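Local coordinates for acetylornithine aminotransferase (Aquifex aeolicus, PDB 2EH6), which catalyses the pyridoxal-phosphate-dependent transfer of an amino group from N(2)-acetyl-L-ornithine to 2-oxoglutarate, a step of L-arginine biosynthesis, at residues A8-K13 and D331-A336; N40-A45 and T282-E287; I103-K108 and G250-R255; N300-K305 and R366-L371. All coordinates share one frame; numbering follows the deposited sequence.

Interaction 1 of 4, residues A8-K13 and D331-A336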
loop_
_atom_site.group_PDB
_atom_site.type_symbol
_atom_site.label_atom_id
_atom_site.label_comp_id
_atom_site.label_asym_id
_atom_site.label_seq_id
_atom_site.Cartn_x
_atom_site.Cartn_y
_atom_site.Cartn_z
ATOM N N ALA A 8 -17.653 -7.510 -4.790
ATOM C CA ALA A 8 -19.081 -7.594 -5.061
ATOM C C ALA A 8 -19.429 -6.148 -5.420
ATOM O O ALA A 8 -19.963 -5.403 -4.604
ATOM C CB ALA A 8 -19.834 -8.030 -3.814
ATOM N N ARG A 9 -19.092 -5.757 -6.643
ATOM C CA ARG A 9 -19.307 -4.397 -7.124
ATOM C C ARG A 9 -20.743 -4.070 -7.525
ATOM O O ARG A 9 -21.422 -4.893 -8.141
ATOM C CB ARG A 9 -18.417 -4.128 -8.343
ATOM C CG ARG A 9 -16.936 -4.440 -8.177
ATOM C CD ARG A 9 -16.207 -4.134 -9.481
ATOM N NE ARG A 9 -14.796 -4.513 -9.471
ATOM C CZ ARG A 9 -13.799 -3.742 -9.042
ATOM N NH1 ARG A 9 -14.036 -2.523 -8.572
ATOM N NH2 ARG A 9 -12.554 -4.193 -9.105
ATOM N N LEU A 10 -21.192 -2.862 -7.183
ATOM C CA LEU A 10 -22.529 -2.410 -7.566
ATOM C C LEU A 10 -22.401 -2.053 -9.047
ATOM O O LEU A 10 -21.360 -1.561 -9.483
ATOM C CB LEU A 10 -22.943 -1.171 -6.763
ATOM C CG LEU A 10 -23.304 -1.374 -5.287
ATOM C CD1 LEU A 10 -23.440 -0.030 -4.596
ATOM C CD2 LEU A 10 -24.605 -2.158 -5.183
ATOM N N PRO A 11 -23.455 -2.297 -9.840
ATOM C CA PRO A 11 -23.394 -1.989 -11.271
ATOM C C PRO A 11 -23.527 -0.518 -11.657
ATOM O O PRO A 11 -24.472 -0.137 -12.351
ATOM C CB PRO A 11 -24.518 -2.849 -11.846
ATOM C CG PRO A 11 -25.549 -2.787 -10.765
ATOM C CD PRO A 11 -24.725 -2.971 -9.501
ATOM N N VAL A 12 -22.586 0.306 -11.208
ATOM C CA VAL A 12 -22.596 1.727 -11.546
ATOM C C VAL A 12 -21.168 2.141 -11.874
ATOM O O VAL A 12 -20.233 1.810 -11.142
ATOM C CB VAL A 12 -23.148 2.599 -10.385
ATOM C CG1 VAL A 12 -22.255 2.489 -9.164
ATOM C CG2 VAL A 12 -23.257 4.044 -10.833
ATOM N N LYS A 13 -21.002 2.847 -12.989
ATOM C CA LYS A 13 -19.691 3.290 -13.435
ATOM C C LYS A 13 -19.544 4.801 -13.342
ATOM O O LYS A 13 -20.061 5.540 -14.183
ATOM C CB LYS A 13 -19.448 2.844 -14.880
ATOM C CG LYS A 13 -19.520 1.337 -15.106
ATOM C CD LYS A 13 -19.479 1.013 -16.598
ATOM C CE LYS A 13 -19.077 -0.435 -16.864
ATOM N NZ LYS A 13 -20.249 -1.362 -16.920
ATOM N N ASP A 331 -30.917 -4.579 -0.240
ATOM C CA ASP A 331 -31.855 -3.974 -1.182
ATOM C C ASP A 331 -31.967 -2.454 -1.120
ATOM O O ASP A 331 -32.136 -1.796 -2.148
ATOM C CB ASP A 331 -33.248 -4.585 -0.997
ATOM C CG ASP A 331 -33.228 -6.104 -1.031
ATOM O OD1 ASP A 331 -32.493 -6.677 -1.867
ATOM O OD2 ASP A 331 -33.959 -6.723 -0.227
ATOM N N TYR A 332 -31.880 -1.896 0.080
ATOM C CA TYR A 332 -31.989 -0.452 0.241
ATOM C C TYR A 332 -30.861 0.299 -0.454
ATOM O O TYR A 332 -31.048 1.425 -0.914
ATOM C CB TYR A 332 -32.047 -0.111 1.726
ATOM C CG TYR A 332 -33.235 -0.762 2.393
ATOM C CD1 TYR A 332 -34.535 -0.346 2.097
ATOM C CD2 TYR A 332 -33.069 -1.839 3.261
ATOM C CE1 TYR A 332 -35.640 -0.989 2.646
ATOM C CE2 TYR A 332 -34.168 -2.493 3.813
ATOM C CZ TYR A 332 -35.449 -2.063 3.500
ATOM O OH TYR A 332 -36.538 -2.716 4.028
ATOM N N VAL A 333 -29.691 -0.327 -0.541
ATOM C CA VAL A 333 -28.562 0.298 -1.211
ATOM C C VAL A 333 -28.937 0.504 -2.677
ATOM O O VAL A 333 -28.710 1.573 -3.239
ATOM C CB VAL A 333 -27.294 -0.582 -1.128
ATOM C CG1 VAL A 333 -26.155 0.062 -1.913
ATOM C CG2 VAL A 333 -26.888 -0.767 0.333
ATOM N N LEU A 334 -29.527 -0.521 -3.287
ATOM C CA LEU A 334 -29.941 -0.434 -4.686
ATOM C C LEU A 334 -31.062 0.583 -4.881
ATOM O O LEU A 334 -31.016 1.400 -5.803
ATOM C CB LEU A 334 -30.398 -1.804 -5.195
ATOM C CG LEU A 334 -29.305 -2.848 -5.419
ATOM C CD1 LEU A 334 -29.928 -4.148 -5.909
ATOM C CD2 LEU A 334 -28.306 -2.323 -6.439
ATOM N N LYS A 335 -32.066 0.537 -4.012
ATOM C CA LYS A 335 -33.183 1.468 -4.107
ATOM C C LYS A 335 -32.705 2.906 -3.959
ATOM O O LYS A 335 -33.155 3.794 -4.684
ATOM C CB LYS A 335 -34.233 1.151 -3.037
ATOM C CG LYS A 335 -34.960 -0.171 -3.268
ATOM C CD LYS A 335 -35.900 -0.518 -2.124
ATOM C CE LYS A 335 -36.628 -1.834 -2.394
ATOM N NZ LYS A 335 -37.501 -2.251 -1.257
ATOM N N ALA A 336 -31.791 3.137 -3.022
ATOM C CA ALA A 336 -31.265 4.480 -2.810
ATOM C C ALA A 336 -30.473 4.902 -4.045
ATOM O O ALA A 336 -30.559 6.046 -4.502
ATOM C CB ALA A 336 -30.372 4.507 -1.569
#

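Interaction 2 of 4, residues N40-A45 and T282-E287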
loop_
_atom_site.group_PDB
_atom_site.type_symbol
_atom_site.label_atom_id
_atom_site.label_comp_id
_atom_site.label_asym_id
_atom_site.label_seq_id
_atom_site.Cartn_x
_atom_site.Cartn_y
_atom_site.Cartn_z
ATOM N N ASN A 40 -12.880 10.230 0.488
ATOM C CA ASN A 40 -12.999 11.560 -0.095
ATOM C C ASN A 40 -13.495 12.568 0.934
ATOM O O ASN A 40 -14.589 13.117 0.816
ATOM C CB ASN A 40 -13.925 11.506 -1.313
ATOM C CG ASN A 40 -13.445 10.503 -2.352
ATOM O OD1 ASN A 40 -12.313 10.582 -2.832
ATOM N ND2 ASN A 40 -14.296 9.555 -2.695
ATOM N N SER A 41 -12.663 12.800 1.949
ATOM C CA SER A 41 -12.969 13.724 3.040
ATOM C C SER A 41 -13.432 15.116 2.605
ATOM O O SER A 41 -14.300 15.715 3.258
ATOM C CB SER A 41 -11.746 13.860 3.961
ATOM O OG SER A 41 -10.572 14.145 3.217
ATOM N N LEU A 42 -12.852 15.636 1.522
ATOM C CA LEU A 42 -13.226 16.961 1.020
ATOM C C LEU A 42 -14.072 16.890 -0.256
ATOM O O LEU A 42 -14.154 17.862 -1.014
ATOM C CB LEU A 42 -11.975 17.801 0.749
ATOM C CG LEU A 42 -10.998 17.961 1.921
ATOM C CD1 LEU A 42 -9.819 18.822 1.491
ATOM C CD2 LEU A 42 -11.706 18.592 3.109
ATOM N N GLY A 43 -14.705 15.746 -0.486
ATOM C CA GLY A 43 -15.518 15.591 -1.681
ATOM C C GLY A 43 -14.650 15.486 -2.923
ATOM O O GLY A 43 -13.458 15.192 -2.828
ATOM N N HIS A 44 -15.241 15.744 -4.087
ATOM C CA HIS A 44 -14.519 15.659 -5.349
ATOM C C HIS A 44 -14.229 17.028 -5.945
ATOM O O HIS A 44 -14.976 17.987 -5.732
ATOM C CB HIS A 44 -15.338 14.840 -6.349
ATOM C CG HIS A 44 -15.685 13.469 -5.861
ATOM N ND1 HIS A 44 -14.829 12.395 -5.984
ATOM C CD2 HIS A 44 -16.783 13.004 -5.223
ATOM C CE1 HIS A 44 -15.386 11.328 -5.443
ATOM N NE2 HIS A 44 -16.572 11.669 -4.974
ATOM N N ALA A 45 -13.140 17.109 -6.698
ATOM C CA ALA A 45 -12.747 18.345 -7.355
ATOM C C ALA A 45 -12.676 19.525 -6.394
ATOM O O ALA A 45 -12.982 20.660 -6.766
ATOM C CB ALA A 45 -13.722 18.660 -8.498
ATOM N N THR A 282 -1.351 17.423 3.339
ATOM C CA THR A 282 -1.159 18.753 3.896
ATOM C C THR A 282 -2.398 19.616 3.684
ATOM O O THR A 282 -2.808 20.364 4.574
ATOM C CB THR A 282 0.054 19.450 3.262
ATOM O OG1 THR A 282 1.251 18.792 3.692
ATOM C CG2 THR A 282 0.112 20.908 3.679
ATOM N N VAL A 283 -2.997 19.509 2.503
ATOM C CA VAL A 283 -4.193 20.282 2.201
ATOM C C VAL A 283 -5.361 19.793 3.050
ATOM O O VAL A 283 -6.079 20.586 3.661
ATOM C CB VAL A 283 -4.577 20.168 0.706
ATOM C CG1 VAL A 283 -5.916 20.838 0.469
ATOM C CG2 VAL A 283 -3.508 20.816 -0.167
ATOM N N VAL A 284 -5.547 18.481 3.091
ATOM C CA VAL A 284 -6.637 17.892 3.860
ATOM C C VAL A 284 -6.551 18.219 5.350
ATOM O O VAL A 284 -7.542 18.603 5.971
ATOM C CB VAL A 284 -6.666 16.360 3.683
ATOM C CG1 VAL A 284 -7.676 15.741 4.639
ATOM C CG2 VAL A 284 -7.019 16.017 2.240
ATOM N N VAL A 285 -5.371 18.068 5.930
ATOM C CA VAL A 285 -5.225 18.353 7.349
ATOM C C VAL A 285 -5.566 19.804 7.689
ATOM O O VAL A 285 -6.256 20.058 8.675
ATOM C CB VAL A 285 -3.809 17.999 7.838
ATOM C CG1 VAL A 285 -3.608 18.495 9.266
ATOM C CG2 VAL A 285 -3.628 16.472 7.789
ATOM N N ASP A 286 -5.108 20.749 6.876
ATOM C CA ASP A 286 -5.411 22.153 7.135
ATOM C C ASP A 286 -6.902 22.430 6.986
ATOM O O ASP A 286 -7.506 23.104 7.824
ATOM C CB ASP A 286 -4.635 23.071 6.186
ATOM C CG ASP A 286 -3.153 23.111 6.493
ATOM O OD1 ASP A 286 -2.769 22.733 7.622
ATOM O OD2 ASP A 286 -2.374 23.534 5.611
ATOM N N GLU A 287 -7.499 21.907 5.919
ATOM C CA GLU A 287 -8.922 22.121 5.681
ATOM C C GLU A 287 -9.804 21.435 6.707
ATOM O O GLU A 287 -10.790 22.006 7.171
ATOM C CB GLU A 287 -9.303 21.643 4.277
ATOM C CG GLU A 287 -8.614 22.417 3.165
ATOM C CD GLU A 287 -8.939 23.898 3.213
ATOM O OE1 GLU A 287 -10.132 24.243 3.101
ATOM O OE2 GLU A 287 -8.007 24.716 3.365
#

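Interaction 3 of 4, residues I103-K108 and G250-R255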
loop_
_atom_site.group_PDB
_atom_site.type_symbol
_atom_site.label_atom_id
_atom_site.label_comp_id
_atom_site.label_asym_id
_atom_site.label_seq_id
_atom_site.Cartn_x
_atom_site.Cartn_y
_atom_site.Cartn_z
ATOM N N ILE A 103 2.074 -3.022 14.181
ATOM C CA ILE A 103 2.315 -4.343 14.759
ATOM C C ILE A 103 3.811 -4.615 14.841
ATOM O O ILE A 103 4.313 -5.124 15.846
ATOM C CB ILE A 103 1.648 -5.447 13.906
ATOM C CG1 ILE A 103 0.125 -5.322 14.012
ATOM C CG2 ILE A 103 2.122 -6.835 14.354
ATOM C CD1 ILE A 103 -0.628 -6.218 13.051
ATOM N N LYS A 104 4.528 -4.267 13.780
ATOM C CA LYS A 104 5.969 -4.467 13.746
ATOM C C LYS A 104 6.673 -3.601 14.785
ATOM O O LYS A 104 7.546 -4.083 15.517
ATOM C CB LYS A 104 6.520 -4.154 12.351
ATOM C CG LYS A 104 6.024 -5.107 11.278
ATOM C CD LYS A 104 6.658 -4.832 9.917
ATOM C CE LYS A 104 8.149 -5.124 9.914
ATOM N NZ LYS A 104 8.770 -4.873 8.580
ATOM N N LEU A 105 6.287 -2.330 14.859
ATOM C CA LEU A 105 6.896 -1.400 15.814
ATOM C C LEU A 105 6.685 -1.852 17.259
ATOM O O LEU A 105 7.594 -1.760 18.086
ATOM C CB LEU A 105 6.314 0.010 15.635
ATOM C CG LEU A 105 6.824 1.093 16.597
ATOM C CD1 LEU A 105 8.310 1.326 16.397
ATOM C CD2 LEU A 105 6.061 2.384 16.351
ATOM N N ALA A 106 5.483 -2.335 17.557
ATOM C CA ALA A 106 5.148 -2.793 18.896
ATOM C C ALA A 106 5.991 -4.001 19.300
ATOM O O ALA A 106 6.477 -4.071 20.429
ATOM C CB ALA A 106 3.674 -3.139 18.970
ATOM N N ARG A 107 6.151 -4.955 18.385
ATOM C CA ARG A 107 6.953 -6.139 18.677
ATOM C C ARG A 107 8.419 -5.784 18.864
ATOM O O ARG A 107 9.046 -6.224 19.830
ATOM C CB ARG A 107 6.813 -7.190 17.570
ATOM C CG ARG A 107 5.572 -8.048 17.720
ATOM C CD ARG A 107 5.556 -9.225 16.767
ATOM N NE ARG A 107 4.422 -10.103 17.059
ATOM C CZ ARG A 107 4.069 -11.149 16.319
ATOM N NH1 ARG A 107 4.762 -11.462 15.228
ATOM N NH2 ARG A 107 3.016 -11.879 16.666
ATOM N N LYS A 108 8.970 -4.983 17.956
ATOM C CA LYS A 108 10.371 -4.607 18.072
ATOM C C LYS A 108 10.613 -3.761 19.320
ATOM O O LYS A 108 11.672 -3.856 19.950
ATOM C CB LYS A 108 10.844 -3.851 16.830
ATOM C CG LYS A 108 12.328 -3.562 16.862
ATOM C CD LYS A 108 12.878 -3.198 15.507
ATOM C CE LYS A 108 14.377 -2.980 15.585
ATOM N NZ LYS A 108 14.715 -1.884 16.547
ATOM N N GLY A 250 -0.983 6.536 3.933
ATOM C CA GLY A 250 -1.220 5.877 5.198
ATOM C C GLY A 250 -0.113 6.308 6.138
ATOM O O GLY A 250 0.874 6.900 5.708
ATOM N N ALA A 251 -0.276 6.033 7.421
ATOM C CA ALA A 251 0.762 6.395 8.372
ATOM C C ALA A 251 0.469 5.903 9.764
ATOM O O ALA A 251 -0.675 5.598 10.114
ATOM C CB ALA A 251 0.935 7.913 8.407
ATOM N N ILE A 252 1.528 5.788 10.555
ATOM C CA ILE A 252 1.357 5.442 11.947
ATOM C C ILE A 252 2.041 6.592 12.664
ATOM O O ILE A 252 3.019 7.161 12.160
ATOM C CB ILE A 252 2.030 4.112 12.357
ATOM C CG1 ILE A 252 3.527 4.153 12.065
ATOM C CG2 ILE A 252 1.339 2.949 11.670
ATOM C CD1 ILE A 252 4.286 2.991 12.714
ATOM N N LEU A 253 1.487 6.964 13.807
ATOM C CA LEU A 253 2.040 8.028 14.623
ATOM C C LEU A 253 2.248 7.334 15.956
ATOM O O LEU A 253 1.331 6.696 16.474
ATOM C CB LEU A 253 1.037 9.180 14.764
ATOM C CG LEU A 253 1.566 10.519 15.297
ATOM C CD1 LEU A 253 0.469 11.565 15.214
ATOM C CD2 LEU A 253 2.061 10.360 16.728
ATOM N N ALA A 254 3.456 7.436 16.495
ATOM C CA ALA A 254 3.779 6.788 17.761
ATOM C C ALA A 254 4.498 7.756 18.682
ATOM O O ALA A 254 5.329 8.546 18.238
ATOM C CB ALA A 254 4.661 5.560 17.512
ATOM N N ARG A 255 4.185 7.697 19.969
ATOM C CA ARG A 255 4.851 8.595 20.894
ATOM C C ARG A 255 6.353 8.317 20.838
ATOM O O ARG A 255 6.782 7.199 20.528
ATOM C CB ARG A 255 4.280 8.434 22.313
ATOM C CG ARG A 255 4.439 7.074 22.949
ATOM C CD ARG A 255 3.654 7.030 24.266
ATOM N NE ARG A 255 3.887 5.796 25.005
ATOM C CZ ARG A 255 5.032 5.486 25.605
ATOM N NH1 ARG A 255 6.060 6.327 25.563
ATOM N NH2 ARG A 255 5.156 4.323 26.231
#

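Interaction 4 of 4, residues N300-K305 and R366-L371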
loop_
_atom_site.group_PDB
_atom_site.type_symbol
_atom_site.label_atom_id
_atom_site.label_comp_id
_atom_site.label_asym_id
_atom_site.label_seq_id
_atom_site.Cartn_x
_atom_site.Cartn_y
_atom_site.Cartn_z
ATOM N N ASN A 300 -24.457 16.025 14.140
ATOM C CA ASN A 300 -25.503 15.860 15.146
ATOM C C ASN A 300 -26.869 16.026 14.496
ATOM O O ASN A 300 -27.819 15.321 14.830
ATOM C CB ASN A 300 -25.333 16.880 16.275
ATOM C CG ASN A 300 -24.030 16.701 17.023
ATOM O OD1 ASN A 300 -23.617 15.575 17.306
ATOM N ND2 ASN A 300 -23.378 17.809 17.357
ATOM N N TYR A 301 -26.955 16.968 13.563
ATOM C CA TYR A 301 -28.190 17.230 12.832
ATOM C C TYR A 301 -28.619 15.943 12.128
ATOM O O TYR A 301 -29.750 15.480 12.276
ATOM C CB TYR A 301 -27.946 18.322 11.788
ATOM C CG TYR A 301 -29.157 18.691 10.960
ATOM C CD1 TYR A 301 -30.187 19.463 11.500
ATOM C CD2 TYR A 301 -29.265 18.285 9.630
ATOM C CE1 TYR A 301 -31.293 19.826 10.734
ATOM C CE2 TYR A 301 -30.368 18.642 8.856
ATOM C CZ TYR A 301 -31.376 19.411 9.415
ATOM O OH TYR A 301 -32.469 19.770 8.659
ATOM N N PHE A 302 -27.694 15.373 11.366
ATOM C CA PHE A 302 -27.934 14.145 10.615
ATOM C C PHE A 302 -28.356 12.997 11.534
ATOM O O PHE A 302 -29.333 12.301 11.260
ATOM C CB PHE A 302 -26.661 13.786 9.829
ATOM C CG PHE A 302 -26.804 12.596 8.907
ATOM C CD1 PHE A 302 -28.051 12.166 8.464
ATOM C CD2 PHE A 302 -25.672 11.939 8.439
ATOM C CE1 PHE A 302 -28.162 11.097 7.567
ATOM C CE2 PHE A 302 -25.777 10.873 7.543
ATOM C CZ PHE A 302 -27.020 10.454 7.108
ATOM N N LYS A 303 -27.630 12.803 12.631
ATOM C CA LYS A 303 -27.959 11.728 13.559
ATOM C C LYS A 303 -29.391 11.872 14.075
ATOM O O LYS A 303 -30.144 10.896 14.128
ATOM C CB LYS A 303 -26.971 11.714 14.732
ATOM C CG LYS A 303 -27.064 10.469 15.607
ATOM C CD LYS A 303 -25.936 10.418 16.632
ATOM C CE LYS A 303 -25.977 9.126 17.438
ATOM N NZ LYS A 303 -24.870 9.049 18.437
ATOM N N GLU A 304 -29.776 13.090 14.440
ATOM C CA GLU A 304 -31.125 13.321 14.941
ATOM C C GLU A 304 -32.196 13.011 13.899
ATOM O O GLU A 304 -33.231 12.427 14.224
ATOM C CB GLU A 304 -31.275 14.762 15.432
ATOM C CG GLU A 304 -30.503 15.041 16.711
ATOM C CD GLU A 304 -30.795 14.013 17.799
ATOM O OE1 GLU A 304 -31.977 13.864 18.186
ATOM O OE2 GLU A 304 -29.839 13.350 18.261
ATOM N N LYS A 305 -31.950 13.402 12.652
ATOM C CA LYS A 305 -32.905 13.144 11.579
ATOM C C LYS A 305 -33.038 11.641 11.346
ATOM O O LYS A 305 -34.126 11.142 11.060
ATOM C CB LYS A 305 -32.459 13.835 10.287
ATOM C CG LYS A 305 -32.402 15.352 10.382
ATOM C CD LYS A 305 -33.754 15.928 10.788
ATOM C CE LYS A 305 -33.686 17.432 10.960
ATOM N NZ LYS A 305 -35.014 18.023 11.287
ATOM N N ARG A 366 -31.731 16.179 1.898
ATOM C CA ARG A 366 -31.927 15.477 0.638
ATOM C C ARG A 366 -31.817 13.974 0.863
ATOM O O ARG A 366 -32.678 13.204 0.432
ATOM C CB ARG A 366 -30.866 15.922 -0.370
ATOM C CG ARG A 366 -30.877 17.412 -0.671
ATOM C CD ARG A 366 -31.891 17.742 -1.745
ATOM N NE ARG A 366 -31.547 17.095 -3.009
ATOM C CZ ARG A 366 -32.283 17.162 -4.115
ATOM N NH1 ARG A 366 -33.418 17.850 -4.123
ATOM N NH2 ARG A 366 -31.883 16.537 -5.215
ATOM N N ALA A 367 -30.750 13.561 1.543
ATOM C CA ALA A 367 -30.522 12.147 1.822
ATOM C C ALA A 367 -31.617 11.578 2.722
ATOM O O ALA A 367 -32.100 10.466 2.500
ATOM C CB ALA A 367 -29.159 11.956 2.475
ATOM N N ILE A 368 -32.004 12.340 3.740
ATOM C CA ILE A 368 -33.046 11.895 4.656
ATOM C C ILE A 368 -34.355 11.646 3.908
ATOM O O ILE A 368 -35.031 10.653 4.153
ATOM C CB ILE A 368 -33.282 12.933 5.773
ATOM C CG1 ILE A 368 -32.062 12.981 6.698
ATOM C CG2 ILE A 368 -34.546 12.589 6.553
ATOM C CD1 ILE A 368 -31.753 11.658 7.399
ATOM N N SER A 369 -34.702 12.542 2.992
ATOM C CA SER A 369 -35.930 12.398 2.219
ATOM C C SER A 369 -35.937 11.063 1.474
ATOM O O SER A 369 -36.924 10.324 1.507
ATOM C CB SER A 369 -36.063 13.555 1.224
ATOM O OG SER A 369 -37.316 13.516 0.561
ATOM N N VAL A 370 -34.833 10.753 0.803
ATOM C CA VAL A 370 -34.717 9.503 0.061
ATOM C C VAL A 370 -34.864 8.310 0.999
ATOM O O VAL A 370 -35.533 7.327 0.676
ATOM C CB VAL A 370 -33.357 9.408 -0.656
ATOM C CG1 VAL A 370 -33.160 8.008 -1.218
ATOM C CG2 VAL A 370 -33.292 10.442 -1.773
ATOM N N LEU A 371 -34.230 8.400 2.163
ATOM C CA LEU A 371 -34.299 7.332 3.152
ATOM C C LEU A 371 -35.734 7.134 3.634
ATOM O O LEU A 371 -36.205 6.004 3.774
ATOM C CB LEU A 371 -33.390 7.661 4.337
ATOM C CG LEU A 371 -31.892 7.619 4.036
ATOM C CD1 LEU A 371 -31.105 8.080 5.256
ATOM C CD2 LEU A 371 -31.496 6.206 3.648
#

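Interaction 1 of 4, residues A8-K13 and D331-A336
Leu-10 spreads its two methyls over Val-333 and Leu-334, consecutive residues of helix 330-338, joining the N-terminal stretch before strand 12-18 to that helix. CD1 lies 3.8 Å from Val-333 CG1, and CD2 lies 3.9 Å from Leu-334 CD2, so each branch of the fork has its own partner. The fork is brought there by a CB that already points at the helix and by a chain that keeps CG beside the backbone N, opposite the carbonyl carbon (chi1 -73°). Val-333 answers with a short, direct approach: it also points across, and CG1, anti to its own N (chi1 177°), is the branch that touches, the two side chains meeting at about a right angle. Leu-334 differs, because its CB leaves the helix off to one side and only the outer end, CD2, comes round to Leu-10.

The loop is shaped by an inverse gamma turn centred on Pro-11, closed by Val-12 N to Leu-10 O at 2.8 Å. Val-333 also packs on Cys-345 of strand 341-346. The backbone at Leu-10 pairs in a parallel beta ladder with a strand of the second subunit, and its side chain packs on Tyr-67 of that subunit.

With methyl-to-methyl contacts, no hydrogen bond between the segments and just 125 Å² buried, the contact depends on shape and dispersion, with little directional constraint.

Interaction 2 of 4, residues N40-A45 and T282-E287
Leu-42 and Ser-41, the two central residues of a type I beta turn from Asn-40 to Gly-43, both point at the helical segment 282-287. The turn is closed by Gly-43 N to Asn-40 O at 2.9 Å.

Along Leu-42, CB and CG form the stem and the methyls do the touching. The stem starts beside the backbone N (CG opposite the carbonyl carbon, chi1 -55°), which carries the fork to the helix between Val-284 and Glu-287, about one turn apart. CD1 is the busier tip, lying 4.0 Å from Val-284 CG2. The same methyl is 4.0 Å from Glu-287 CB and also touches Glu-287 CG. CD2 meets that Glu-287 CB at 4.1 Å. Leu-42 therefore rests on the aliphatic root of the glutamate and crosses it at about a right angle. Glu-287 then bends at chi2 (-60°), taking its carboxylate away from the leucine, where OE1 is hydrogen-bonded to Tyr-46 OH and OE2 forms a salt bridge with Lys-48.

Ser-41 is the second point of touch, with OG 3.6 Å from Val-284 CG1. Its polar need is met elsewhere, by a hydrogen bond to the carbonyl O of Gly-242, the residue after Lys-241, the lysine to which the cofactor attaches, not linked to it in this structure.

The contact thus lays the loop between helices 35-38 and 47-59 against the long helix 275-308. Helix 47-59 packs beside it through Val-283 on Ala-52, and helix 70-81 meets the same long helix at Thr-282.

Interaction 3 of 4, residues I103-K108 and G250-R255
Leu-105 on the helix and Ala-254 on the strand have the closest CA atoms of the two segments, 9.0 Å apart, a separation bridged by side chains and not by main chain. Segment 103-108 is regular helix, with Lys-108 N to Lys-104 O at 3.0 Å. Segment 250-255 is extended, and the usual alternation follows: Ile-252 and Ala-254 point toward the helix while Leu-253, between them, points away.

One methyl carries the whole meeting. Leu-105 CD2 lies 3.7 Å from Ala-254 CB and 4.1 Å from Ile-252 CD1, bridging two residues that stand two apart on one face of the strand. Its CG is anti to the backbone N (chi1 178°), directing the fork out from the helix at the sheet. Ile-252 places CG1 between its backbone N and carbonyl carbon (chi1 58°), and the extended arm beyond brings CD1 up to the leucine. Ala-254 contributes just its CB, which lets the leucine come close to the strand there.

Strand 250-255 is antiparallel to both its neighbours, 87-92 and 236-239, in the seven-stranded sheet of the large domain of this fold-type I aminotransferase. The side chain of Ile-252 is about 8 Å from Gly-95, a pyridoxal-phosphate-binding residue at the start of helix 95-112. Lys-104 NZ is shared between His-267 of its own chain and the carbonyl O of Arg-130 of the second subunit; Arg-107 likewise bonds both chains.

At this point helix and sheet meet through buried alkyl groups alone, with no hydrogen bond between the two segments.

Interaction 4 of 4, residues N300-K305 and R366-L371
Lys-305 N donates a helical backbone hydrogen bond to Tyr-301 O at 3.0 Å, and Lys-305 lies on the side of segment 300-305 that faces Ile-368. This is helix-on-helix packing in the small domain of the class-III aminotransferase, built from both ends of the chain, and it joins helix 275-308 to helix 361-374; the CA atoms of Lys-305 and Ile-368 are 7.0 Å apart. No hydrogen bond crosses, and 168 Å² is buried.

Ile-368 is the inserted group. Its CG1 lies 3.7 Å from Lys-305 CB, and its CD1 lies an equal 3.7 Å from that atom. The methyl also reaches Phe-302, whose CG is anti to the backbone N (chi1 -175°), a torsion that swings the ring out to meet it. Phe-302 meets other rings as well, those of Phe-33 and Phe-353. Lys-305 gives this contact its aliphatic root alone: the chain bends at chi2 (-57°), its end leads away, and CG lies over one face of the Tyr-301 ring, offset toward the rim. Tyr-301 OH is hydrogen-bonded to Asp-365 OD1, a polar tie between the same two helices.

Ile-368 CD1 stands at the ring edge in its plane, 3.6 Å from Phe-302 CE1 and 3.9 Å from Phe-302 CD1.

Overall arrangement
Interactions 1 and 4 belong to the same small-domain region: their centres are about 20 Å apart, their nearest atoms about 4 Å apart without touching, and their segments alternate along the chain. Interaction 2 lies about 23 Å from interaction 4 between centres, and helix 275-308 takes part in both; on the loop side of interaction 2 the side chain of Ser-41 is about 8 Å from that of Lys-241. Interaction 3, in the large domain, has its centre about 37 Å from that of interaction 1 and about 38 Å from that of interaction 4, across the chain's centre from both. From the bound pyridoxal phosphate, the side chain of Ile-252 is about 11 Å away and that of Ser-41 about 14 Å. Interactions 1, 2 and 3 also touch the second subunit.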